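Local atomic coordinates of 3-hydroxyadipyl-CoA dehydrogenase (Escherichia coli, PDB entry 3MOG), a protein that catalyses the NAD-dependent oxidation of 3-hydroxyadipyl-CoA to 3-oxoadipyl-CoA in the breakdown of phenylacetate. Residues C[140-145]-C[152-157]. Sequence-based numbering, arbitrary orientation.
Sequences GLHFFN and LVEVVS
H142 and E154 face each other as a hydrogen-bonded pair in the antiparallel hairpin of strands 138-143 and 152-157. H142 N gives its hydrogen to E154 O (2.9 Å), and E154 N returns one to H142 O. Beyond the backbone, H142 ND1 donates to the anti lone pair of E154 OE1 at 2.7 Å, with the oxygen almost in the imidazole plane and the carboxylate turned 39° from the ring. The glutamate reaches this edge because CG stands anti to its own carbonyl carbon (chi1 -66°) and the chain then runs extended alongside H142. E154 OE2 accepts from the backbone N of I190 and V191, so an alanine here would probably leave H142 ND1 and these two amides without their acceptor and the imidazole freer to turn. At the other end G140 and V156 exchange two nearly straight backbone bonds; a CB on G140 would collide with that of V156. F144 sets CE1 3.6 Å from L152 CD2, and a water bridges F144 N to L152 O. On the reverse face L141, V153 and V155 pack against helix 163-175, while strands 115-118 and 179-184 flank the hairpin in the NAD-binding domain's sheet.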
loop_
_atom_site.group_PDB
_atom_site.type_symbol
_atom_site.label_atom_id
_atom_site.label_comp_id
_atom_site.label_asym_id
_atom_site.label_seq_id
_atom_site.Cartn_x
_atom_site.Cartn_y
_atom_site.Cartn_z
ATOM N N GLY C 140 2.537 -20.547 21.570
ATOM C CA GLY C 140 1.119 -20.209 21.542
ATOM C C GLY C 140 0.314 -21.478 21.618
ATOM O O GLY C 140 0.674 -22.481 21.011
ATOM N N LEU C 141 -0.760 -21.445 22.389
ATOM C CA LEU C 141 -1.693 -22.551 22.436
ATOM C C LEU C 141 -3.065 -21.934 22.226
ATOM O O LEU C 141 -3.718 -21.482 23.167
ATOM C CB LEU C 141 -1.571 -23.307 23.772
ATOM C CG LEU C 141 -1.955 -24.789 23.827
ATOM C CD1 LEU C 141 -1.087 -25.606 22.904
ATOM C CD2 LEU C 141 -1.859 -25.332 25.251
ATOM N N HIS C 142 -3.481 -21.883 20.965
ATOM C CA HIS C 142 -4.618 -21.071 20.567
ATOM C C HIS C 142 -5.899 -21.877 20.392
ATOM O O HIS C 142 -6.055 -22.570 19.394
ATOM C CB HIS C 142 -4.273 -20.311 19.279
ATOM C CG HIS C 142 -5.377 -19.445 18.769
ATOM N ND1 HIS C 142 -5.743 -19.412 17.439
ATOM C CD2 HIS C 142 -6.203 -18.582 19.409
ATOM C CE1 HIS C 142 -6.745 -18.562 17.283
ATOM N NE2 HIS C 142 -7.048 -18.051 18.464
ATOM N N PHE C 143 -6.810 -21.762 21.362
ATOM C CA PHE C 143 -8.095 -22.465 21.357
ATOM C C PHE C 143 -9.158 -21.599 20.695
ATOM O O PHE C 143 -8.957 -20.408 20.488
ATOM C CB PHE C 143 -8.548 -22.746 22.800
ATOM C CG PHE C 143 -7.680 -23.725 23.552
ATOM C CD1 PHE C 143 -6.477 -23.323 24.122
ATOM C CD2 PHE C 143 -8.092 -25.039 23.721
ATOM C CE1 PHE C 143 -5.692 -24.208 24.833
ATOM C CE2 PHE C 143 -7.312 -25.946 24.431
ATOM C CZ PHE C 143 -6.106 -25.538 24.980
ATOM N N PHE C 144 -10.312 -22.186 20.409
ATOM C CA PHE C 144 -11.394 -21.445 19.762
ATOM C C PHE C 144 -12.655 -21.483 20.632
ATOM O O PHE C 144 -12.907 -22.481 21.291
ATOM C CB PHE C 144 -11.644 -22.010 18.347
ATOM C CG PHE C 144 -10.524 -21.707 17.361
ATOM C CD1 PHE C 144 -9.318 -22.418 17.394
ATOM C CD2 PHE C 144 -10.670 -20.696 16.416
ATOM C CE1 PHE C 144 -8.279 -22.124 16.517
ATOM C CE2 PHE C 144 -9.629 -20.398 15.531
ATOM C CZ PHE C 144 -8.435 -21.127 15.578
ATOM N N ASN C 145 -13.407 -20.376 20.655
ATOM C CA ASN C 145 -14.680 -20.237 21.385
ATOM C C ASN C 145 -15.829 -21.089 20.814
ATOM O O ASN C 145 -16.121 -21.008 19.620
ATOM C CB ASN C 145 -15.101 -18.766 21.347
ATOM C CG ASN C 145 -15.947 -18.336 22.544
ATOM O OD1 ASN C 145 -16.222 -17.150 22.700
ATOM N ND2 ASN C 145 -16.338 -19.273 23.389
ATOM N N LEU C 152 -10.312 -27.631 17.454
ATOM C CA LEU C 152 -9.022 -27.184 16.940
ATOM C C LEU C 152 -8.200 -26.421 17.979
ATOM O O LEU C 152 -8.737 -25.608 18.710
ATOM C CB LEU C 152 -9.204 -26.323 15.674
ATOM C CG LEU C 152 -7.912 -26.109 14.870
ATOM C CD1 LEU C 152 -7.604 -27.312 13.928
ATOM C CD2 LEU C 152 -7.978 -24.809 14.104
ATOM N N VAL C 153 -6.900 -26.694 18.040
ATOM C CA VAL C 153 -5.963 -25.728 18.626
ATOM C C VAL C 153 -4.757 -25.495 17.709
ATOM O O VAL C 153 -4.251 -26.427 17.098
ATOM C CB VAL C 153 -5.595 -25.992 20.146
ATOM C CG1 VAL C 153 -5.857 -27.380 20.549
ATOM C CG2 VAL C 153 -4.160 -25.553 20.503
ATOM N N GLU C 154 -4.348 -24.239 17.581
ATOM C CA GLU C 154 -3.161 -23.883 16.829
ATOM C C GLU C 154 -1.992 -23.796 17.801
ATOM O O GLU C 154 -2.032 -23.021 18.764
ATOM C CB GLU C 154 -3.385 -22.548 16.108
ATOM C CG GLU C 154 -4.445 -22.608 15.022
ATOM C CD GLU C 154 -4.674 -21.267 14.330
ATOM O OE1 GLU C 154 -5.090 -20.303 15.011
ATOM O OE2 GLU C 154 -4.456 -21.184 13.099
ATOM N N VAL C 155 -0.979 -24.626 17.572
ATOM C CA VAL C 155 0.214 -24.656 18.407
ATOM C C VAL C 155 1.263 -23.779 17.733
ATOM O O VAL C 155 1.793 -24.118 16.681
ATOM C CB VAL C 155 0.769 -26.090 18.585
ATOM C CG1 VAL C 155 2.071 -26.060 19.388
ATOM C CG2 VAL C 155 -0.253 -27.003 19.257
ATOM N N VAL C 156 1.546 -22.634 18.324
ATOM C CA VAL C 156 2.253 -21.594 17.584
ATOM C C VAL C 156 3.691 -21.429 18.029
ATOM O O VAL C 156 3.951 -21.125 19.202
ATOM C CB VAL C 156 1.531 -20.247 17.703
ATOM C CG1 VAL C 156 2.050 -19.284 16.662
ATOM C CG2 VAL C 156 0.055 -20.438 17.547
ATOM N N SER C 157 4.624 -21.637 17.104
ATOM C CA SER C 157 6.041 -21.414 17.400
ATOM C C SER C 157 6.434 -19.958 17.186
ATOM O O SER C 157 6.192 -19.369 16.123
ATOM C CB SER C 157 6.945 -22.309 16.562
ATOM O OG SER C 157 6.716 -23.685 16.825
HETATM O O HOH W 1 -10.397 -25.161 20.803
#